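PDB 3K01: Acarbose/maltose binding protein GacH from Streptomyces glaucescens, which binds acarbose and acarbose homologues as the solute receptor of an ABC transporter, and probably maltose-type sugars as well. Local coordinates for residues D141-Y147 and M256-W262; L166-A170 and D227-A233; Y183-D187 and S239-M245; Q246-G252 and D266-R272. All blocks are in the same frame, centred on the assembly; numbering follows the deposited sequence. Where two conformers were deposited one is given.

Contact 1: D141-Y147 and M256-W262; sequences DTLALFY and MMVNGPW
Four backbone hydrogen bonds pair A144 with N259 and F146 with M257, joining strands 132-148 and 254-259 in antiparallel fashion; F146 N reaches M257 O at 2.8 Å. At the non-hydrogen-bonded pairs, alpha carbons lean on carbonyls instead, as where M256 CA lies 3.1 Å from F146 O.

Aromatic contacts gather on the face of the sheet that carries A144, F146, M257 and N259. The CB of N259 sits over the F146 ring, 4.0 Å from its centroid. M257 CG, between the backbone N and the carbonyl carbon (chi1 66°), starts an extended chain that carries the thioether obliquely across to the ring: CE packs on F146 CD1 at 3.6 Å, and SD makes a Met-aromatic contact.

Apolar contacts occupy the other face, L145 CD1 lying 4.2 Å from V258 CG2. Where the strand breaks, L143 CB packs on V258 CG1 and L143 CD2 touches W262 CZ2; D141 OD2 meets the indole at its edge. Glycine is needed at 260, since a CB would clash with W262 CH2. T142 O, buried without a polar partner, lies against G260 CA and P261 CD.

Main-chain hydrogen bonds thus hold the pairing, and apolar side chains seal both faces.

Contact 2: L166-A170 and D227-A233; sequences LKTAA and DLVDSKA
K167 NZ and D227 OD2 form a salt bridge of 2.6 Å, the lysine using the syn lone pair of that oxygen. A water joins the same two side chains a second time, accepting from K167 NZ and donating to D227 OD1, so the ammonium spans both carboxylate oxygens, one directly and one through solvent. A long flexible lysine suits this place because its stem packs before its tip bonds: CG rests on L228 CD2 at 3.8 Å, and the bend at chi3 (78°) turns CE and NZ toward the acid. L228 CD2 also meets L166 CD2 at 3.9 Å.

The contact joins helix 163-177 to the C-terminal end of helix 216-230, two helices of one lobe in the bacterial solute-binding protein fold. After the second helix K232 takes positive phi, and the chain swings A233 back against A170, their CB atoms 3.8 Å apart; two small methyls allow this close approach of the backbones.

S231 shapes the turn. Its OG donates to D227 O at 2.8 Å, and S231 N bonds the same oxygen from the opposite face of the carbonyl. A second water donates to K232 O and, weakly, to A170 O. Further out, A233 pairs through its backbone with L182, and L228 packs on L184.

Contact 3: Y183-D187 and S239-M245; sequences YLRGD and SDGWNNM
R185 runs alongside the first turn of helix 241-251, and most of its chain meets the helix. Its CB lies 4.1 Å from M245 SD. Beyond it the chain bends at chi2 (89°), which turns the guanidinium back over the helix; CD then touches M245 CE at 3.9 Å. NE donates to D187 OD1 at 2.7 Å, a salt bridge within the loop that uses the syn lone pair of the carboxylate. One face of the guanidinium lies over the backbone of W242, and NH1 meets the edge of the W242 indole at CE3. NH2 donates to a water that also accepts from W242 N and donates to D187 OD2. W191 adds a cation-pi contact to the same arginine.

D187 thus serves two partners. While OD1 holds the arginine, OD2 accepts from G241 N at 2.9 Å, the amide coming from above the carboxylate plane. Only a residue without a side chain fits at 241, because a CB would run into OD1.

Y183 packs on the same helix further along, its ring lying beneath M245 CA, 3.6 Å from the ring centroid and almost on the normal. M245 CB and CG crowd onto CD2 of the ring, the nearest approach being 3.4 Å, and the sulfur stands obliquely in a Met-aromatic contact. The phenol oxygen bonds D237 OD2 and touches N244 CB.

Negative charge therefore meets the start of the helix: D187 takes up the G241 amide directly and the W242 amide through water, where the helix dipole would probably stabilise the carboxylate, while R185 offsets its charge.

Contact 4: Q246-G252 and D266-R272; sequences QNAFKSG and DVKAGAR
Both carboxylate oxygens of D266 are taken up by the facing helix. OD2 accepts from Q246 NE2 at 2.8 Å in a nearly straight bond, 173° at the hydrogen; the donor lies on the anti side of the carboxylate while the acceptor keeps close to the amide plane. OD1 receives K250 NZ at 2.8 Å in a salt bridge, the ammonium standing above the carboxylate plane. The length of lysine is put to use here: its methylenes cross G270 on the way, CE reaching G270 CA at 3.5 Å, and a bend at chi3 (67°) then lifts NZ to the acid. At 270 glycine avoids the collision a CB would have with K250 CG.

At the C-terminus of helix 241-251 the last carbonyls find donors in R272. Its backbone N bonds K250 O at 3.1 Å, and its extended side chain brings NE to S251 O at 2.8 Å, above the carbonyl plane. G252, with positive phi, closes a Schellman motif, and R272 CD packs on its CA. S251 OG turns back to N247 O.

Between these polar ends V267 CG1 meets the edge of the F249 ring at 3.8 Å, and the F273 ring meets the same phenyl with nearly parallel planes. R272, in the loop, thus supplies donors to carbonyls at the helix end, while D266, on helix 264-268, takes up Q246 and K250.

In the fold
All four contacts belong to one lobe of the solute-binding fold, built round the sheet that contains strands 132-148, 254-259 and 180-183. Contact 1 lies about 11 Å from the chain centre, and contacts 3 and 4 have centres about 13 Å from it and from each other; contacts 3 and 4 both use helix 241-251, which strand 254-259 and helix 264-268 follow. Along the chain, contacts 2 and 3 fall between the two segments of contact 1 and interleave with each other, while contact 4 alternates with contact 1. M256 O and Y183 N probably bond, tying contact 1 to contact 3. Contact 2 is outermost, about 26 Å from the centre; it touches contacts 1 and 3 but not contact 4.

Contact 1: D141-Y147 and M256-W262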
loop_
_atom_site.group_PDB
_atom_site.type_symbol
_atom_site.label_atom_id
_atom_site.label_comp_id
_atom_site.label_asym_id
_atom_site.label_seq_id
_atom_site.Cartn_x
_atom_site.Cartn_y
_atom_site.Cartn_z
ATOM N N ASP A 141 3.955 2.022 -1.369
ATOM C CA ASP A 141 4.445 1.161 -0.308
ATOM C C ASP A 141 3.821 -0.227 -0.470
ATOM O O ASP A 141 3.060 -0.496 -1.414
ATOM C CB ASP A 141 4.211 1.789 1.075
ATOM C CG ASP A 141 2.763 2.054 1.362
ATOM O OD1 ASP A 141 1.897 1.293 0.888
ATOM O OD2 ASP A 141 2.468 3.044 2.075
ATOM N N THR A 142 4.220 -1.140 0.410
ATOM C CA THR A 142 3.745 -2.527 0.344
ATOM C C THR A 142 4.050 -3.192 1.670
ATOM O O THR A 142 4.599 -2.567 2.583
ATOM C CB THR A 142 4.424 -3.275 -0.833
ATOM O OG1 THR A 142 3.765 -4.524 -1.098
ATOM C CG2 THR A 142 5.904 -3.521 -0.607
ATOM N N LEU A 143 3.698 -4.465 1.758
ATOM C CA LEU A 143 4.060 -5.294 2.913
ATOM C C LEU A 143 5.322 -6.071 2.611
ATOM O O LEU A 143 5.625 -6.360 1.458
ATOM C CB LEU A 143 2.923 -6.279 3.221
ATOM C CG LEU A 143 1.602 -5.680 3.669
ATOM C CD1 LEU A 143 0.531 -6.768 3.913
ATOM C CD2 LEU A 143 1.763 -4.817 4.937
ATOM N N ALA A 144 6.037 -6.434 3.686
ATOM C CA ALA A 144 7.330 -7.091 3.584
ATOM C C ALA A 144 7.521 -7.994 4.789
ATOM O O ALA A 144 6.854 -7.813 5.804
ATOM C CB ALA A 144 8.456 -6.039 3.529
ATOM N N LEU A 145 8.426 -8.964 4.658
ATOM C CA LEU A 145 8.760 -9.837 5.785
ATOM C C LEU A 145 9.859 -9.184 6.638
ATOM O O LEU A 145 10.994 -9.035 6.184
ATOM C CB LEU A 145 9.243 -11.166 5.242
ATOM C CG LEU A 145 9.526 -12.238 6.307
ATOM C CD1 LEU A 145 8.278 -12.706 7.000
ATOM C CD2 LEU A 145 10.273 -13.395 5.645
ATOM N N PHE A 146 9.502 -8.787 7.851
ATOM C CA PHE A 146 10.476 -8.292 8.832
ATOM C C PHE A 146 11.051 -9.492 9.582
ATOM O O PHE A 146 10.329 -10.436 9.917
ATOM C CB PHE A 146 9.791 -7.420 9.884
ATOM C CG PHE A 146 9.373 -6.048 9.431
ATOM C CD1 PHE A 146 9.564 -4.980 10.283
ATOM C CD2 PHE A 146 8.722 -5.801 8.215
ATOM C CE1 PHE A 146 9.153 -3.693 9.963
ATOM C CE2 PHE A 146 8.320 -4.504 7.875
ATOM C CZ PHE A 146 8.556 -3.449 8.758
ATOM N N TYR A 147 12.342 -9.468 9.877
ATOM C CA TYR A 147 12.945 -10.567 10.617
ATOM C C TYR A 147 13.979 -10.060 11.617
ATOM O O TYR A 147 14.651 -9.046 11.417
ATOM C CB TYR A 147 13.539 -11.649 9.689
ATOM C CG TYR A 147 14.590 -11.192 8.720
ATOM C CD1 TYR A 147 14.237 -10.643 7.484
ATOM C CD2 TYR A 147 15.952 -11.351 9.025
ATOM C CE1 TYR A 147 15.207 -10.246 6.587
ATOM C CE2 TYR A 147 16.908 -10.956 8.137
ATOM C CZ TYR A 147 16.526 -10.413 6.926
ATOM O OH TYR A 147 17.488 -9.998 6.013
ATOM N N MET A 256 9.674 -13.221 13.173
ATOM C CA MET A 256 9.264 -12.643 11.880
ATOM C C MET A 256 7.868 -12.107 11.973
ATOM O O MET A 256 7.052 -12.632 12.720
ATOM C CB MET A 256 9.308 -13.719 10.790
ATOM C CG MET A 256 10.713 -14.260 10.544
ATOM S SD MET A 256 10.818 -15.522 9.255
ATOM C CE MET A 256 10.295 -16.969 10.213
ATOM N N MET A 257 7.567 -11.103 11.151
ATOM C CA MET A 257 6.177 -10.627 10.984
ATOM C C MET A 257 6.136 -10.048 9.584
ATOM O O MET A 257 7.160 -9.806 8.971
ATOM C CB MET A 257 5.781 -9.561 12.001
ATOM C CG MET A 257 6.550 -8.263 11.840
ATOM S SD MET A 257 5.876 -6.959 12.913
ATOM C CE MET A 257 7.048 -5.628 12.714
ATOM N N VAL A 258 4.934 -9.822 9.064
ATOM C CA VAL A 258 4.780 -9.084 7.809
ATOM C C VAL A 258 4.259 -7.694 8.147
ATOM O O VAL A 258 3.367 -7.542 8.981
ATOM C CB VAL A 258 3.822 -9.827 6.889
ATOM C CG1 VAL A 258 3.443 -8.987 5.659
ATOM C CG2 VAL A 258 4.434 -11.141 6.485
ATOM N N ASN A 259 4.848 -6.669 7.543
ATOM C CA ASN A 259 4.463 -5.314 7.904
ATOM C C ASN A 259 4.942 -4.334 6.863
ATOM O O ASN A 259 5.606 -4.737 5.886
ATOM C CB ASN A 259 4.981 -4.968 9.310
ATOM C CG ASN A 259 3.996 -4.141 10.094
ATOM O OD1 ASN A 259 3.246 -3.333 9.530
ATOM N ND2 ASN A 259 3.959 -4.358 11.408
ATOM N N GLY A 260 4.605 -3.061 7.049
ATOM C CA GLY A 260 4.969 -2.041 6.075
ATOM C C GLY A 260 5.898 -1.001 6.651
ATOM O O GLY A 260 6.285 -1.050 7.816
ATOM N N PRO A 261 6.279 -0.012 5.831
ATOM C CA PRO A 261 7.225 1.030 6.250
ATOM C C PRO A 261 6.768 1.775 7.498
ATOM O O PRO A 261 7.606 2.217 8.294
ATOM C CB PRO A 261 7.268 1.971 5.031
ATOM C CG PRO A 261 6.954 1.018 3.870
ATOM C CD PRO A 261 5.878 0.134 4.416
ATOM N N TRP A 262 5.459 1.893 7.686
ATOM C CA TRP A 262 4.886 2.592 8.827
ATOM C C TRP A 262 5.247 1.937 10.163
ATOM O O TRP A 262 5.046 2.546 11.220
ATOM C CB TRP A 262 3.345 2.675 8.694
ATOM C CG TRP A 262 2.739 1.345 8.482
ATOM C CD1 TRP A 262 2.414 0.434 9.447
ATOM C CD2 TRP A 262 2.414 0.735 7.229
ATOM N NE1 TRP A 262 1.910 -0.710 8.874
ATOM C CE2 TRP A 262 1.889 -0.542 7.510
ATOM C CE3 TRP A 262 2.512 1.144 5.896
ATOM C CZ2 TRP A 262 1.466 -1.429 6.501
ATOM C CZ3 TRP A 262 2.071 0.261 4.881
ATOM C CH2 TRP A 262 1.575 -1.016 5.195
#

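Contact 2: L166-A170 and D227-A233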
loop_
_atom_site.group_PDB
_atom_site.type_symbol
_atom_site.label_atom_id
_atom_site.label_comp_id
_atom_site.label_asym_id
_atom_site.label_seq_id
_atom_site.Cartn_x
_atom_site.Cartn_y
_atom_site.Cartn_z
ATOM N N LEU A 166 9.526 -21.150 5.157
ATOM C CA LEU A 166 9.221 -20.479 6.419
ATOM C C LEU A 166 8.836 -21.484 7.480
ATOM O O LEU A 166 9.224 -21.326 8.635
ATOM C CB LEU A 166 8.138 -19.412 6.214
ATOM C CG LEU A 166 7.807 -18.558 7.455
ATOM C CD1 LEU A 166 7.500 -17.132 7.018
ATOM C CD2 LEU A 166 6.653 -19.134 8.277
ATOM N N LYS A 167 8.064 -22.494 7.120
ATOM C CA LYS A 167 7.697 -23.520 8.106
ATOM C C LYS A 167 8.907 -24.215 8.691
ATOM O O LYS A 167 8.988 -24.442 9.904
ATOM C CB LYS A 167 6.733 -24.529 7.495
ATOM C CG LYS A 167 5.375 -23.913 7.230
ATOM C CD LYS A 167 4.476 -24.874 6.505
ATOM C CE LYS A 167 3.933 -25.892 7.474
ATOM N NZ LYS A 167 3.041 -26.892 6.809
ATOM N N THR A 168 9.854 -24.550 7.822
ATOM C CA THR A 168 11.081 -25.198 8.275
ATOM C C THR A 168 11.879 -24.230 9.153
ATOM O O THR A 168 12.382 -24.590 10.239
ATOM C CB THR A 168 11.893 -25.685 7.083
ATOM O OG1 THR A 168 11.092 -26.678 6.422
ATOM C CG2 THR A 168 13.236 -26.287 7.551
ATOM N N ALA A 169 12.010 -22.999 8.698
ATOM C CA ALA A 169 12.783 -22.035 9.460
ATOM C C ALA A 169 12.151 -21.811 10.826
ATOM O O ALA A 169 12.863 -21.735 11.838
ATOM C CB ALA A 169 12.875 -20.737 8.698
ATOM N N ALA A 170 10.827 -21.721 10.873
ATOM C CA ALA A 170 10.121 -21.533 12.136
ATOM C C ALA A 170 10.401 -22.663 13.118
ATOM O O ALA A 170 10.654 -22.400 14.312
ATOM C CB ALA A 170 8.632 -21.444 11.890
ATOM N N ASP A 227 -2.940 -23.517 8.274
ATOM C CA ASP A 227 -1.839 -24.449 8.441
ATOM C C ASP A 227 -0.671 -23.785 9.174
ATOM O O ASP A 227 -0.014 -24.436 10.002
ATOM C CB ASP A 227 -1.348 -25.015 7.095
ATOM C CG ASP A 227 -0.081 -25.853 7.240
ATOM O OD1 ASP A 227 -0.166 -26.964 7.784
ATOM O OD2 ASP A 227 0.963 -25.382 6.803
ATOM N N LEU A 228 -0.382 -22.527 8.878
ATOM C CA LEU A 228 0.731 -21.875 9.562
ATOM C C LEU A 228 0.510 -21.824 11.064
ATOM O O LEU A 228 1.426 -22.058 11.866
ATOM C CB LEU A 228 0.930 -20.482 8.983
ATOM C CG LEU A 228 1.692 -20.484 7.653
ATOM C CD1 LEU A 228 1.661 -19.119 7.009
ATOM C CD2 LEU A 228 3.160 -20.882 7.841
ATOM N N VAL A 229 -0.715 -21.596 11.469
ATOM C CA VAL A 229 -1.027 -21.553 12.899
ATOM C C VAL A 229 -1.137 -22.968 13.482
ATOM O O VAL A 229 -0.542 -23.259 14.536
ATOM C CB VAL A 229 -2.296 -20.695 13.170
ATOM C CG1 VAL A 229 -2.609 -20.674 14.628
ATOM C CG2 VAL A 229 -2.106 -19.245 12.654
ATOM N N ASP A 230 -1.818 -23.875 12.790
ATOM C CA ASP A 230 -1.987 -25.241 13.311
ATOM C C ASP A 230 -0.639 -25.907 13.518
ATOM O O ASP A 230 -0.453 -26.646 14.490
ATOM C CB ASP A 230 -2.732 -26.115 12.315
ATOM C CG ASP A 230 -4.201 -25.900 12.319
ATOM O OD1 ASP A 230 -4.747 -25.264 13.243
ATOM O OD2 ASP A 230 -4.819 -26.438 11.358
ATOM N N SER A 231 0.290 -25.684 12.594
ATOM C CA SER A 231 1.609 -26.333 12.642
ATOM C C SER A 231 2.529 -25.685 13.650
ATOM O O SER A 231 3.642 -26.192 13.854
ATOM C CB SER A 231 2.279 -26.277 11.267
ATOM O OG SER A 231 2.601 -24.925 10.962
ATOM N N LYS A 232 2.104 -24.580 14.256
ATOM C CA LYS A 232 2.898 -23.845 15.244
ATOM C C LYS A 232 4.005 -22.991 14.649
ATOM O O LYS A 232 4.796 -22.416 15.412
ATOM C CB LYS A 232 3.448 -24.756 16.358
ATOM C CG LYS A 232 2.333 -25.535 17.077
ATOM C CD LYS A 232 2.891 -26.401 18.196
ATOM C CE LYS A 232 3.746 -27.500 17.635
ATOM N NZ LYS A 232 4.598 -28.098 18.707
ATOM N N ALA A 233 4.058 -22.894 13.328
ATOM C CA ALA A 233 4.989 -21.962 12.694
ATOM C C ALA A 233 4.647 -20.520 13.035
ATOM O O ALA A 233 5.528 -19.662 13.038
ATOM C CB ALA A 233 4.993 -22.144 11.206
HETATM O O HOH W 1 1.971 -28.849 8.399
HETATM O O HOH W 2 7.512 -21.657 15.197
#

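Contact 3: Y183-D187 and S239-M245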
loop_
_atom_site.group_PDB
_atom_site.type_symbol
_atom_site.label_atom_id
_atom_site.label_comp_id
_atom_site.label_asym_id
_atom_site.label_seq_id
_atom_site.Cartn_x
_atom_site.Cartn_y
_atom_site.Cartn_z
ATOM N N TYR A 183 4.633 -14.072 13.475
ATOM C CA TYR A 183 3.330 -13.547 13.887
ATOM C C TYR A 183 2.508 -13.333 12.648
ATOM O O TYR A 183 2.926 -12.555 11.800
ATOM C CB TYR A 183 3.430 -12.235 14.683
ATOM C CG TYR A 183 2.079 -11.870 15.241
ATOM C CD1 TYR A 183 1.727 -12.243 16.529
ATOM C CD2 TYR A 183 1.118 -11.247 14.460
ATOM C CE1 TYR A 183 0.456 -11.975 17.039
ATOM C CE2 TYR A 183 -0.147 -10.955 14.973
ATOM C CZ TYR A 183 -0.450 -11.319 16.236
ATOM O OH TYR A 183 -1.717 -11.038 16.698
ATOM N N LEU A 184 1.393 -14.065 12.509
ATOM C CA LEU A 184 0.534 -13.965 11.335
ATOM C C LEU A 184 -0.610 -13.058 11.732
ATOM O O LEU A 184 -1.387 -13.387 12.644
ATOM C CB LEU A 184 0.050 -15.366 10.945
ATOM C CG LEU A 184 -0.849 -15.421 9.696
ATOM C CD1 LEU A 184 -0.626 -16.695 8.950
ATOM C CD2 LEU A 184 -2.323 -15.304 10.051
ATOM N N ARG A 185 -0.714 -11.894 11.096
ATOM C CA ARG A 185 -1.775 -10.956 11.432
ATOM C C ARG A 185 -3.117 -11.531 10.994
ATOM O O ARG A 185 -3.327 -11.755 9.799
ATOM C CB ARG A 185 -1.526 -9.616 10.736
ATOM C CG ARG A 185 -2.633 -8.583 10.881
ATOM C CD ARG A 185 -2.383 -7.779 12.107
ATOM N NE ARG A 185 -3.327 -6.661 12.352
ATOM C CZ ARG A 185 -3.219 -5.426 11.877
ATOM N NH1 ARG A 185 -2.218 -5.078 11.081
ATOM N NH2 ARG A 185 -4.127 -4.521 12.228
ATOM N N GLY A 186 -4.021 -11.739 11.947
ATOM C CA GLY A 186 -5.255 -12.451 11.629
ATOM C C GLY A 186 -6.503 -11.608 11.563
ATOM O O GLY A 186 -7.557 -12.151 11.250
ATOM N N ASP A 187 -6.408 -10.322 11.906
ATOM C CA ASP A 187 -7.610 -9.513 12.092
ATOM C C ASP A 187 -7.690 -8.377 11.094
ATOM O O ASP A 187 -8.557 -7.500 11.255
ATOM C CB ASP A 187 -7.686 -8.943 13.526
ATOM C CG ASP A 187 -6.602 -7.914 13.811
ATOM O OD1 ASP A 187 -5.533 -7.987 13.183
ATOM O OD2 ASP A 187 -6.809 -7.026 14.695
ATOM N N SER A 239 -8.189 -10.293 17.982
ATOM C CA SER A 239 -8.410 -8.894 18.349
ATOM C C SER A 239 -7.075 -8.212 18.584
ATOM O O SER A 239 -6.079 -8.890 18.870
ATOM C CB SER A 239 -9.276 -8.806 19.612
ATOM O OG SER A 239 -10.569 -9.356 19.365
ATOM N N ASP A 240 -7.069 -6.887 18.497
ATOM C CA ASP A 240 -5.894 -6.077 18.836
ATOM C C ASP A 240 -4.660 -6.559 18.058
ATOM O O ASP A 240 -3.557 -6.585 18.603
ATOM C CB ASP A 240 -5.671 -6.121 20.365
ATOM C CG ASP A 240 -4.822 -4.958 20.898
ATOM O OD1 ASP A 240 -4.730 -3.912 20.265
ATOM O OD2 ASP A 240 -4.263 -5.146 22.002
ATOM N N GLY A 241 -4.851 -6.945 16.802
ATOM C CA GLY A 241 -3.755 -7.566 16.048
ATOM C C GLY A 241 -2.570 -6.682 15.828
ATOM O O GLY A 241 -1.439 -7.194 15.802
ATOM N N TRP A 242 -2.774 -5.382 15.633
ATOM C CA TRP A 242 -1.631 -4.487 15.453
ATOM C C TRP A 242 -0.724 -4.512 16.701
ATOM O O TRP A 242 0.499 -4.752 16.626
ATOM C CB TRP A 242 -2.098 -3.053 15.149
ATOM C CG TRP A 242 -0.936 -2.143 15.098
ATOM C CD1 TRP A 242 -0.514 -1.279 16.071
ATOM C CD2 TRP A 242 0.015 -2.089 14.056
ATOM N NE1 TRP A 242 0.658 -0.672 15.675
ATOM C CE2 TRP A 242 0.993 -1.155 14.438
ATOM C CE3 TRP A 242 0.128 -2.748 12.815
ATOM C CZ2 TRP A 242 2.090 -0.836 13.598
ATOM C CZ3 TRP A 242 1.202 -2.434 12.004
ATOM C CH2 TRP A 242 2.158 -1.484 12.404
ATOM N N ASN A 243 -1.296 -4.249 17.866
ATOM C CA ASN A 243 -0.490 -4.239 19.080
ATOM C C ASN A 243 0.062 -5.594 19.381
ATOM O O ASN A 243 1.217 -5.727 19.798
ATOM C CB ASN A 243 -1.285 -3.719 20.274
ATOM C CG ASN A 243 -1.545 -2.240 20.215
ATOM O OD1 ASN A 243 -2.676 -1.792 20.444
ATOM N ND2 ASN A 243 -0.522 -1.471 19.944
ATOM N N ASN A 244 -0.728 -6.635 19.186
ATOM C CA ASN A 244 -0.231 -7.966 19.479
ATOM C C ASN A 244 0.963 -8.317 18.572
ATOM O O ASN A 244 1.961 -8.896 19.021
ATOM C CB ASN A 244 -1.347 -9.023 19.334
ATOM C CG ASN A 244 -2.282 -9.078 20.534
ATOM O OD1 ASN A 244 -3.516 -9.183 20.384
ATOM N ND2 ASN A 244 -1.728 -9.018 21.706
ATOM N N MET A 245 0.860 -7.974 17.301
ATOM C CA MET A 245 1.934 -8.258 16.368
ATOM C C MET A 245 3.193 -7.461 16.715
ATOM O O MET A 245 4.272 -8.043 16.820
ATOM C CB MET A 245 1.480 -7.889 14.968
ATOM C CG MET A 245 2.547 -8.115 13.933
ATOM S SD MET A 245 1.950 -8.097 12.249
ATOM C CE MET A 245 1.259 -6.446 12.204
HETATM O O HOH W 3 -5.515 -4.656 14.853
#

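Contact 4: Q246-G252 and D266-R272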
loop_
_atom_site.group_PDB
_atom_site.type_symbol
_atom_site.label_atom_id
_atom_site.label_comp_id
_atom_site.label_asym_id
_atom_site.label_seq_id
_atom_site.Cartn_x
_atom_site.Cartn_y
_atom_site.Cartn_z
ATOM N N GLN A 246 3.048 -6.159 16.912
ATOM C CA GLN A 246 4.207 -5.326 17.266
ATOM C C GLN A 246 4.841 -5.783 18.566
ATOM O O GLN A 246 6.061 -5.907 18.649
ATOM C CB GLN A 246 3.823 -3.842 17.367
ATOM C CG GLN A 246 3.387 -3.217 16.037
ATOM C CD GLN A 246 4.479 -3.286 15.011
ATOM O OE1 GLN A 246 4.487 -4.157 14.132
ATOM N NE2 GLN A 246 5.433 -2.381 15.126
ATOM N N ASN A 247 4.034 -6.107 19.570
ATOM C CA ASN A 247 4.602 -6.524 20.845
ATOM C C ASN A 247 5.337 -7.846 20.688
ATOM O O ASN A 247 6.411 -8.052 21.276
ATOM C CB ASN A 247 3.512 -6.666 21.926
ATOM C CG ASN A 247 2.895 -5.329 22.320
ATOM O OD1 ASN A 247 3.449 -4.280 22.069
ATOM N ND2 ASN A 247 1.710 -5.387 22.906
ATOM N N ALA A 248 4.763 -8.766 19.914
ATOM C CA ALA A 248 5.389 -10.073 19.708
ATOM C C ALA A 248 6.723 -9.914 18.992
ATOM O O ALA A 248 7.720 -10.596 19.351
ATOM C CB ALA A 248 4.468 -11.007 18.918
ATOM N N PHE A 249 6.767 -9.073 17.969
ATOM C CA PHE A 249 7.993 -8.958 17.205
ATOM C C PHE A 249 9.053 -8.161 17.979
ATOM O O PHE A 249 10.240 -8.530 17.992
ATOM C CB PHE A 249 7.714 -8.316 15.847
ATOM C CG PHE A 249 8.903 -8.245 14.954
ATOM C CD1 PHE A 249 9.311 -9.377 14.265
ATOM C CD2 PHE A 249 9.655 -7.095 14.854
ATOM C CE1 PHE A 249 10.420 -9.318 13.416
ATOM C CE2 PHE A 249 10.786 -7.055 14.009
ATOM C CZ PHE A 249 11.167 -8.170 13.298
ATOM N N LYS A 250 8.652 -7.058 18.597
ATOM C CA LYS A 250 9.602 -6.239 19.369
ATOM C C LYS A 250 10.234 -6.976 20.525
ATOM O O LYS A 250 11.406 -6.701 20.887
ATOM C CB LYS A 250 8.915 -4.981 19.877
ATOM C CG LYS A 250 8.656 -3.971 18.723
ATOM C CD LYS A 250 7.634 -2.903 19.080
ATOM C CE LYS A 250 8.117 -1.963 20.166
ATOM N NZ LYS A 250 7.067 -0.949 20.481
ATOM N N SER A 251 9.486 -7.898 21.109
ATOM C CA SER A 251 9.962 -8.646 22.266
ATOM C C SER A 251 10.677 -9.945 21.907
ATOM O O SER A 251 11.289 -10.567 22.776
ATOM C CB SER A 251 8.790 -9.004 23.173
ATOM O OG SER A 251 7.945 -9.952 22.543
ATOM N N GLY A 252 10.608 -10.394 20.655
ATOM C CA GLY A 252 11.206 -11.674 20.300
ATOM C C GLY A 252 10.351 -12.882 20.610
ATOM O O GLY A 252 10.815 -14.014 20.479
ATOM N N ASP A 266 8.519 2.162 15.105
ATOM C CA ASP A 266 8.078 1.448 16.285
ATOM C C ASP A 266 8.969 0.231 16.564
ATOM O O ASP A 266 9.316 -0.050 17.720
ATOM C CB ASP A 266 6.603 1.047 16.137
ATOM C CG ASP A 266 6.035 0.425 17.404
ATOM O OD1 ASP A 266 6.277 0.937 18.515
ATOM O OD2 ASP A 266 5.345 -0.606 17.300
ATOM N N VAL A 267 9.349 -0.501 15.520
ATOM C CA VAL A 267 10.200 -1.676 15.714
ATOM C C VAL A 267 11.523 -1.249 16.339
ATOM O O VAL A 267 12.057 -1.911 17.235
ATOM C CB VAL A 267 10.436 -2.450 14.390
ATOM C CG1 VAL A 267 11.612 -3.428 14.546
ATOM C CG2 VAL A 267 9.135 -3.143 13.970
ATOM N N LYS A 268 12.074 -0.140 15.852
ATOM C CA LYS A 268 13.360 0.343 16.363
ATOM C C LYS A 268 13.306 0.760 17.824
ATOM O O LYS A 268 14.351 0.878 18.472
ATOM C CB LYS A 268 13.857 1.505 15.522
ATOM C CG LYS A 268 14.338 1.198 14.151
ATOM C CD LYS A 268 14.845 2.546 13.685
ATOM C CE LYS A 268 15.190 2.620 12.277
ATOM N NZ LYS A 268 15.399 4.084 12.059
ATOM N N ALA A 269 12.113 0.973 18.356
ATOM C CA ALA A 269 11.942 1.254 19.786
ATOM C C ALA A 269 11.801 -0.024 20.617
ATOM O O ALA A 269 11.643 0.017 21.828
ATOM C CB ALA A 269 10.719 2.155 19.984
ATOM N N GLY A 270 11.826 -1.181 19.963
ATOM C CA GLY A 270 11.600 -2.469 20.621
ATOM C C GLY A 270 12.805 -2.992 21.361
ATOM O O GLY A 270 13.959 -2.691 20.995
ATOM N N ALA A 271 12.556 -3.824 22.358
ATOM C CA ALA A 271 13.620 -4.258 23.237
ATOM C C ALA A 271 14.674 -5.092 22.532
ATOM O O ALA A 271 15.830 -5.099 22.958
ATOM C CB ALA A 271 13.061 -5.020 24.412
ATOM N N ARG A 272 14.315 -5.780 21.448
ATOM C CA ARG A 272 15.314 -6.575 20.735
ATOM C C ARG A 272 15.965 -5.829 19.584
ATOM O O ARG A 272 16.780 -6.406 18.857
ATOM C CB ARG A 272 14.717 -7.914 20.319
ATOM C CG ARG A 272 14.706 -8.881 21.532
ATOM C CD ARG A 272 14.182 -10.169 21.127
ATOM N NE ARG A 272 14.033 -11.022 22.284
ATOM C CZ ARG A 272 14.913 -11.943 22.607
ATOM N NH1 ARG A 272 16.020 -12.093 21.881
ATOM N NH2 ARG A 272 14.715 -12.705 23.680
#